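Local coordinates for protein EreC (Klebsiella pneumoniae, PDB 6XCQ) that probably hydrolyses the lactone ring of macrolide antibiotics such as erythromycin, an esterase activity that gives bacteria resistance to these drugs, at residues 59-63 with 293-299; 83-88 with 138-142; 305-309 with 406-410. The protein carries 1 engineered substitution. All coordinates share one frame; numbering follows the deposited sequence.

Contact 1: 59-63 with 293-299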
# COMPACT_ATOMS: atom_id res chain seq x y z
N GLY A 59 -3.71 -1.79 22.23
CA GLY A 59 -2.79 -0.68 22.18
C GLY A 59 -2.27 -0.35 20.80
O GLY A 59 -1.52 0.63 20.66
N ALA A 60 -2.62 -1.13 19.79
CA ALA A 60 -2.27 -0.80 18.42
C ALA A 60 -3.27 0.21 17.85
O ALA A 60 -4.48 0.11 18.07
CB ALA A 60 -2.26 -2.07 17.56
N ARG A 61 -2.75 1.20 17.13
CA ARG A 61 -3.58 2.05 16.30
C ARG A 61 -3.32 1.86 14.80
O ARG A 61 -4.13 2.34 13.99
CB ARG A 61 -3.37 3.53 16.66
CG ARG A 61 -3.83 3.89 18.06
CD ARG A 61 -3.80 5.40 18.23
NE ARG A 61 -4.58 6.04 17.19
CZ ARG A 61 -4.52 7.33 16.88
NH1 ARG A 61 -3.68 8.13 17.53
NH2 ARG A 61 -5.26 7.82 15.90
N ILE A 62 -2.24 1.19 14.43
CA ILE A 62 -1.92 0.88 13.03
C ILE A 62 -1.59 -0.60 12.95
O ILE A 62 -0.61 -1.04 13.56
CB ILE A 62 -0.73 1.72 12.52
CG1 ILE A 62 -0.97 3.21 12.75
CG2 ILE A 62 -0.49 1.46 11.05
CD1 ILE A 62 0.28 3.96 13.03
N VAL A 63 -2.39 -1.36 12.21
CA VAL A 63 -2.12 -2.78 11.98
C VAL A 63 -2.03 -3.02 10.48
O VAL A 63 -2.99 -2.73 9.74
CB VAL A 63 -3.18 -3.69 12.63
CG1 VAL A 63 -2.92 -5.15 12.23
CG2 VAL A 63 -3.13 -3.57 14.15
N VAL A 293 -2.69 9.71 11.44
CA VAL A 293 -2.99 9.18 12.76
C VAL A 293 -2.89 10.28 13.82
O VAL A 293 -3.74 10.39 14.70
CB VAL A 293 -2.08 7.98 13.08
CG1 VAL A 293 -1.89 7.84 14.57
CG2 VAL A 293 -2.68 6.69 12.49
N ARG A 294 -1.85 11.12 13.76
CA ARG A 294 -1.72 12.12 14.81
C ARG A 294 -2.70 13.28 14.63
O ARG A 294 -3.05 13.92 15.62
CB ARG A 294 -0.29 12.64 14.90
CG ARG A 294 0.36 12.98 13.61
CD ARG A 294 1.86 12.69 13.66
NE ARG A 294 2.46 13.06 14.94
CZ ARG A 294 3.40 12.36 15.57
NH1 ARG A 294 3.88 12.79 16.73
NH2 ARG A 294 3.86 11.23 15.05
N ALA A 295 -3.17 13.53 13.41
CA ALA A 295 -4.21 14.53 13.20
C ALA A 295 -5.55 14.05 13.72
O ALA A 295 -6.32 14.83 14.29
CB ALA A 295 -4.32 14.89 11.72
N ASN A 296 -5.87 12.77 13.53
CA ASN A 296 -7.14 12.24 14.00
C ASN A 296 -6.87 11.22 15.10
O ASN A 296 -6.54 10.06 14.80
CB ASN A 296 -7.93 11.60 12.85
CG ASN A 296 -7.97 12.49 11.60
OD1 ASN A 296 -8.86 13.33 11.45
ND2 ASN A 296 -7.02 12.28 10.68
N PRO A 297 -7.00 11.59 16.38
CA PRO A 297 -6.56 10.68 17.45
C PRO A 297 -7.47 9.48 17.66
O PRO A 297 -7.05 8.52 18.31
CB PRO A 297 -6.55 11.57 18.70
CG PRO A 297 -6.59 12.99 18.17
CD PRO A 297 -7.39 12.91 16.91
N ASP A 298 -8.69 9.50 17.14
CA ASP A 298 -9.57 8.34 17.27
C ASP A 298 -9.39 7.32 16.16
O ASP A 298 -10.06 6.28 16.19
CB ASP A 298 -11.03 8.79 17.31
CG ASP A 298 -11.50 9.10 18.71
OD1 ASP A 298 -10.64 9.42 19.57
OD2 ASP A 298 -12.73 9.03 18.96
N VAL A 299 -8.52 7.57 15.17
CA VAL A 299 -8.42 6.64 14.04
C VAL A 299 -7.66 5.39 14.47
O VAL A 299 -6.65 5.46 15.18
CB VAL A 299 -7.74 7.32 12.84
CG1 VAL A 299 -7.33 6.27 11.83
CG2 VAL A 299 -8.69 8.27 12.17

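Contact 2: 83-88 with 138-142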
# COMPACT_ATOMS: atom_id res chain seq x y z
N ILE A 83 -9.84 -8.24 8.58
CA ILE A 83 -10.56 -6.97 8.69
C ILE A 83 -11.77 -7.15 9.61
O ILE A 83 -11.98 -6.36 10.54
CB ILE A 83 -10.96 -6.46 7.29
CG1 ILE A 83 -9.73 -5.98 6.53
CG2 ILE A 83 -11.97 -5.32 7.37
CD1 ILE A 83 -9.93 -5.84 5.02
N ARG A 84 -12.54 -8.22 9.40
CA ARG A 84 -13.66 -8.52 10.30
C ARG A 84 -13.22 -8.57 11.75
O ARG A 84 -13.85 -7.97 12.63
CB ARG A 84 -14.32 -9.85 9.90
CG ARG A 84 -15.38 -9.72 8.83
CD ARG A 84 -16.32 -10.92 8.86
NE ARG A 84 -17.18 -10.85 10.04
CZ ARG A 84 -17.84 -11.88 10.54
NH1 ARG A 84 -17.74 -13.08 9.98
NH2 ARG A 84 -18.60 -11.71 11.62
N TYR A 85 -12.12 -9.28 12.03
CA TYR A 85 -11.64 -9.38 13.41
C TYR A 85 -11.24 -8.02 13.97
O TYR A 85 -11.58 -7.68 15.11
CB TYR A 85 -10.46 -10.35 13.46
CG TYR A 85 -9.67 -10.28 14.74
CD1 TYR A 85 -10.18 -10.81 15.92
CD2 TYR A 85 -8.41 -9.71 14.76
CE1 TYR A 85 -9.45 -10.77 17.09
CE2 TYR A 85 -7.67 -9.66 15.92
CZ TYR A 85 -8.19 -10.19 17.08
OH TYR A 85 -7.44 -10.13 18.23
N LEU A 86 -10.49 -7.23 13.20
CA LEU A 86 -10.01 -5.95 13.71
C LEU A 86 -11.16 -4.96 13.87
O LEU A 86 -11.21 -4.19 14.84
CB LEU A 86 -8.94 -5.38 12.79
CG LEU A 86 -7.63 -6.17 12.77
CD1 LEU A 86 -6.72 -5.71 11.62
CD2 LEU A 86 -6.95 -6.03 14.12
N VAL A 87 -12.11 -4.98 12.93
CA VAL A 87 -13.24 -4.06 13.00
C VAL A 87 -14.18 -4.48 14.12
O VAL A 87 -14.51 -3.68 15.00
CB VAL A 87 -13.96 -3.99 11.65
CG1 VAL A 87 -15.34 -3.33 11.82
CG2 VAL A 87 -13.13 -3.22 10.66
N GLU A 88 -14.60 -5.74 14.12
CA GLU A 88 -15.67 -6.14 15.02
C GLU A 88 -15.20 -6.41 16.44
O GLU A 88 -16.01 -6.34 17.37
CB GLU A 88 -16.40 -7.36 14.48
CG GLU A 88 -17.05 -7.10 13.17
CD GLU A 88 -17.70 -8.34 12.63
OE1 GLU A 88 -17.90 -9.27 13.44
OE2 GLU A 88 -17.99 -8.39 11.42
N TRP A 138 -15.95 -7.04 -1.63
CA TRP A 138 -16.40 -7.63 -0.37
C TRP A 138 -16.69 -6.55 0.68
O TRP A 138 -17.73 -6.59 1.35
CB TRP A 138 -15.36 -8.63 0.15
CG TRP A 138 -15.72 -9.09 1.51
CD1 TRP A 138 -16.61 -10.08 1.84
CD2 TRP A 138 -15.24 -8.56 2.74
NE1 TRP A 138 -16.69 -10.20 3.20
CE2 TRP A 138 -15.86 -9.28 3.78
CE3 TRP A 138 -14.33 -7.54 3.07
CZ2 TRP A 138 -15.61 -9.01 5.12
CZ3 TRP A 138 -14.08 -7.29 4.39
CH2 TRP A 138 -14.72 -8.02 5.40
N ILE A 139 -15.78 -5.58 0.83
CA ILE A 139 -15.95 -4.53 1.84
C ILE A 139 -17.29 -3.83 1.67
O ILE A 139 -18.02 -3.59 2.64
CB ILE A 139 -14.79 -3.52 1.75
CG1 ILE A 139 -13.54 -4.03 2.47
CG2 ILE A 139 -15.21 -2.17 2.34
CD1 ILE A 139 -12.34 -3.10 2.28
N LYS A 140 -17.64 -3.48 0.43
CA LYS A 140 -18.89 -2.77 0.19
C LYS A 140 -20.09 -3.59 0.66
O LYS A 140 -20.98 -3.07 1.35
CB LYS A 140 -19.02 -2.41 -1.29
CG LYS A 140 -20.32 -1.71 -1.66
CD LYS A 140 -20.33 -1.27 -3.13
CE LYS A 140 -21.60 -0.43 -3.48
NZ LYS A 140 -21.50 0.09 -4.89
N SER A 141 -20.12 -4.89 0.33
CA SER A 141 -21.21 -5.74 0.81
C SER A 141 -21.19 -5.82 2.32
O SER A 141 -22.22 -5.60 2.98
CB SER A 141 -21.10 -7.14 0.20
OG SER A 141 -20.95 -7.07 -1.21
N TYR A 142 -20.03 -6.14 2.89
CA TYR A 142 -19.87 -6.21 4.34
C TYR A 142 -20.39 -4.96 5.04
O TYR A 142 -21.12 -5.04 6.04
CB TYR A 142 -18.39 -6.42 4.67
CG TYR A 142 -18.08 -6.34 6.14
CD1 TYR A 142 -18.57 -7.28 7.04
CD2 TYR A 142 -17.26 -5.33 6.64
CE1 TYR A 142 -18.28 -7.21 8.39
CE2 TYR A 142 -16.97 -5.25 7.99
CZ TYR A 142 -17.48 -6.19 8.85
OH TYR A 142 -17.18 -6.11 10.19

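Contact 3: 305-309 with 406-410. Engineered in segment 305-309: Asn309 (natural residue His).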
# COMPACT_ATOMS: atom_id res chain seq x y z
N ALA A 305 -1.01 -3.51 2.55
CA ALA A 305 0.15 -3.30 1.70
C ALA A 305 0.94 -4.60 1.62
O ALA A 305 0.63 -5.58 2.31
CB ALA A 305 1.01 -2.14 2.22
N HIS A 306 1.96 -4.61 0.77
CA HIS A 306 2.77 -5.81 0.60
C HIS A 306 3.56 -6.10 1.87
O HIS A 306 3.86 -5.18 2.65
CB HIS A 306 3.71 -5.62 -0.60
CG HIS A 306 4.27 -6.89 -1.16
ND1 HIS A 306 5.37 -7.53 -0.62
CD2 HIS A 306 3.90 -7.63 -2.24
CE1 HIS A 306 5.65 -8.60 -1.33
NE2 HIS A 306 4.78 -8.69 -2.32
N ASN A 307 3.88 -7.39 2.11
CA ASN A 307 4.82 -7.77 3.17
C ASN A 307 6.06 -6.88 3.16
O ASN A 307 6.52 -6.41 4.20
CB ASN A 307 5.28 -9.23 3.03
CG ASN A 307 4.23 -10.25 3.45
OD1 ASN A 307 3.10 -9.91 3.81
ND2 ASN A 307 4.60 -11.53 3.39
N ASN A 308 6.63 -6.67 1.97
CA ASN A 308 7.84 -5.87 1.85
C ASN A 308 7.64 -4.42 2.29
O ASN A 308 8.62 -3.76 2.66
CB ASN A 308 8.36 -5.89 0.41
CG ASN A 308 8.78 -7.27 -0.06
OD1 ASN A 308 8.69 -8.25 0.68
ND2 ASN A 308 9.24 -7.37 -1.29
N ASN A 309 6.41 -3.90 2.24
CA ASN A 309 6.20 -2.53 2.72
C ASN A 309 5.94 -2.49 4.22
O ASN A 309 6.37 -1.56 4.90
CB ASN A 309 5.02 -1.85 2.01
CG ASN A 309 5.17 -1.81 0.50
OD1 ASN A 309 4.38 -2.43 -0.22
ND2 ASN A 309 6.15 -1.05 0.01
N MET A 406 11.56 -15.73 4.39
CA MET A 406 10.14 -15.89 4.09
C MET A 406 9.92 -15.59 2.62
O MET A 406 10.58 -14.72 2.05
CB MET A 406 9.27 -14.97 4.97
CG MET A 406 7.76 -15.15 4.78
SD MET A 406 6.83 -14.44 6.17
CE MET A 406 7.50 -12.78 6.17
N ARG A 407 8.97 -16.30 2.02
CA ARG A 407 8.68 -16.08 0.61
C ARG A 407 8.22 -14.64 0.37
O ARG A 407 7.56 -14.03 1.20
CB ARG A 407 7.60 -17.05 0.13
CG ARG A 407 8.09 -18.52 0.12
CD ARG A 407 6.96 -19.46 -0.16
NE ARG A 407 7.42 -20.65 -0.87
CZ ARG A 407 6.64 -21.66 -1.24
NH1 ARG A 407 5.35 -21.63 -0.94
NH2 ARG A 407 7.15 -22.67 -1.93
N SER A 408 8.59 -14.11 -0.78
CA SER A 408 8.14 -12.79 -1.18
C SER A 408 8.14 -12.80 -2.70
O SER A 408 9.19 -13.00 -3.31
CB SER A 408 9.06 -11.71 -0.60
OG SER A 408 8.76 -10.42 -1.10
N GLN A 409 6.96 -12.63 -3.30
CA GLN A 409 6.78 -12.86 -4.75
C GLN A 409 7.26 -14.28 -5.04
O GLN A 409 6.98 -15.19 -4.25
CB GLN A 409 7.47 -11.77 -5.56
CG GLN A 409 6.90 -10.37 -5.36
CD GLN A 409 5.42 -10.28 -5.68
OE1 GLN A 409 4.63 -9.85 -4.84
NE2 GLN A 409 5.03 -10.65 -6.91
N SER A 410 8.00 -14.52 -6.13
CA SER A 410 8.56 -15.84 -6.41
C SER A 410 9.93 -16.04 -5.79
O SER A 410 10.57 -17.06 -6.06
CB SER A 410 8.63 -16.09 -7.92
OG SER A 410 9.47 -15.16 -8.57
O HOH W 1 7.48 -11.70 2.72

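Contact 1: 59-63 with 293-299
With chi1 at -65° the CG of Arg61 lies beside its own backbone N, and a bend at chi3 (54°) then brings the guanidinium among the carbonyls at and just beyond the end of helix 279-295. It is an arginine closing off a helix C-terminus, at the entry to strand 301-304 of the central sheet. A type I turn from Asn296 to Val299 makes this link, closed by Val299 N on Asn296 O at 3.2 Å. Four hydrogen bonds run from Arg61 to backbone oxygens. Arg61 NE (2.9 Å) and NH2 (2.8 Å) grip Val299 O together, side-on and in the guanidinium plane. Arg61 NH2 also donates to Asn296 O, on a lone pair at 2.8 Å, and through a longer, tilted bond to Val293 O. The last carbonyls of a helix tend to lack the amide partners they would have inside it, and the turn adds more oxygens, so a long cation with several N-H groups suits this place; its charge is probably welcome at the negative end of the helix dipole. Val293 serves both neighbours: CG2 packs on Ile62 CG1 at 3.9 Å, while CG1 lies over one guanidinium face, toward its rim. Over the centre of the opposite face stands Pro297 O, 3.1 Å from Arg61 CZ.

Contact 2: 83-88 with 138-142
Helices 73-90 and 126-146 run roughly alongside each other here, the axes of 83-88 and 138-142 inclined by 39° and no closer than 12.9 Å, a wide spacing bridged by large side chains. Tyr142 does most of the bridging: with CG anti to the backbone N (chi1 173°), its phenol reaches straight across to Glu88. Tyr142 OH donates to Glu88 OE2 at 2.7 Å on the anti lone pair, with carboxylate and ring nearly coplanar, and Val87 CG1 lies 3.7 Å from Tyr142 OH. Trp138 presents an edge, CZ2 meeting Arg84 CG at 3.8 Å and CZ3 meeting Ile83 CG2 at 4.1 Å, a broad flat group well suited to spanning the gap. Its NE1 is held by Gln43. One helical turn before Glu88, Arg84 bends back to form a salt bridge, NE to Glu88 OE2 at 2.9 Å and NH2 to OE1 at 3.1 Å, while NH1 binds Pro42 O. NE comes to OE2 from above the carboxylate plane, leaving the anti side to the phenol. Held by an arginine and a phenol at once, Glu88 is probably kept ionised and its carboxylate fixed in rotation.

Contact 3: 305-309 with 406-410
Gln409 OE1 is gripped by two donors, His306 NE2 across the contact and the backbone N of His70. His306 NE2 reaches Gln409 OE1 at 2.8 Å, in the carbonyl plane on a lone pair, although OE1 stands somewhat out of the imidazole plane. Ring and amide are turned 38° against each other. Glu352 takes the NE2 of Gln409, so the amide is held at both ends and its flip is settled; glutamine suits the place because it can accept and donate at once.

The other ring nitrogen of His306 serves the helix. His306 is the N-cap of helix 307-310: its ND1 accepts from Asn308 N at 3.0 Å, a nearly straight bond in the ring plane. With CG anti to the backbone N (chi1 -161°), the ring turns toward the amide of Asn308 and still offers NE2 to Gln409. Asn309, an engineered residue replacing histidine, completes a capping box through a weak bond from His306 N to its OD1.

Beside the ring, Ser408 OG donates to Asn308 OD1 at 2.8 Å, well to the side of the carbonyl, and also lies 3.6 Å from His306 CE1 at the ring edge. A water links the remaining pair, accepting from Asn307 ND2 at 3.0 Å and donating to Arg407 O at 2.8 Å. Asn307 ND2 is further held by Phe343 O.

The helix start directly follows strand 301-304, whereas 406-410 forms the end of strand 405-408 and the turn of its hairpin with strand 411-414. Phe317 of strand 315-317 packs on Asn308, Ser408 and Gln409, and Met406 touches both strand 338-345 and helix 379-387.

How the contacts relate
Contacts 1 and 3 belong to opposite ends of strand 301-304: contact 1 lies at its entry, contact 3 just beyond its exit, with centres about 25 Å apart and nearest atoms about 7 Å apart. Contact 2 joins two helices beside the sheet and touches contact 1 where Val63 CG1 packs on Leu86 CD1 at 3.9 Å; those two centres are about 18 Å apart. From contact 3 its centre is about 23 Å away. Contact 3 is probably the one near the active site, since it carries the engineered Asn309 at the exit ends of parallel strands, where alpha/beta enzymes commonly place their sites. Contacts 1 and 2 join parts of the fold and probably lie away from that site.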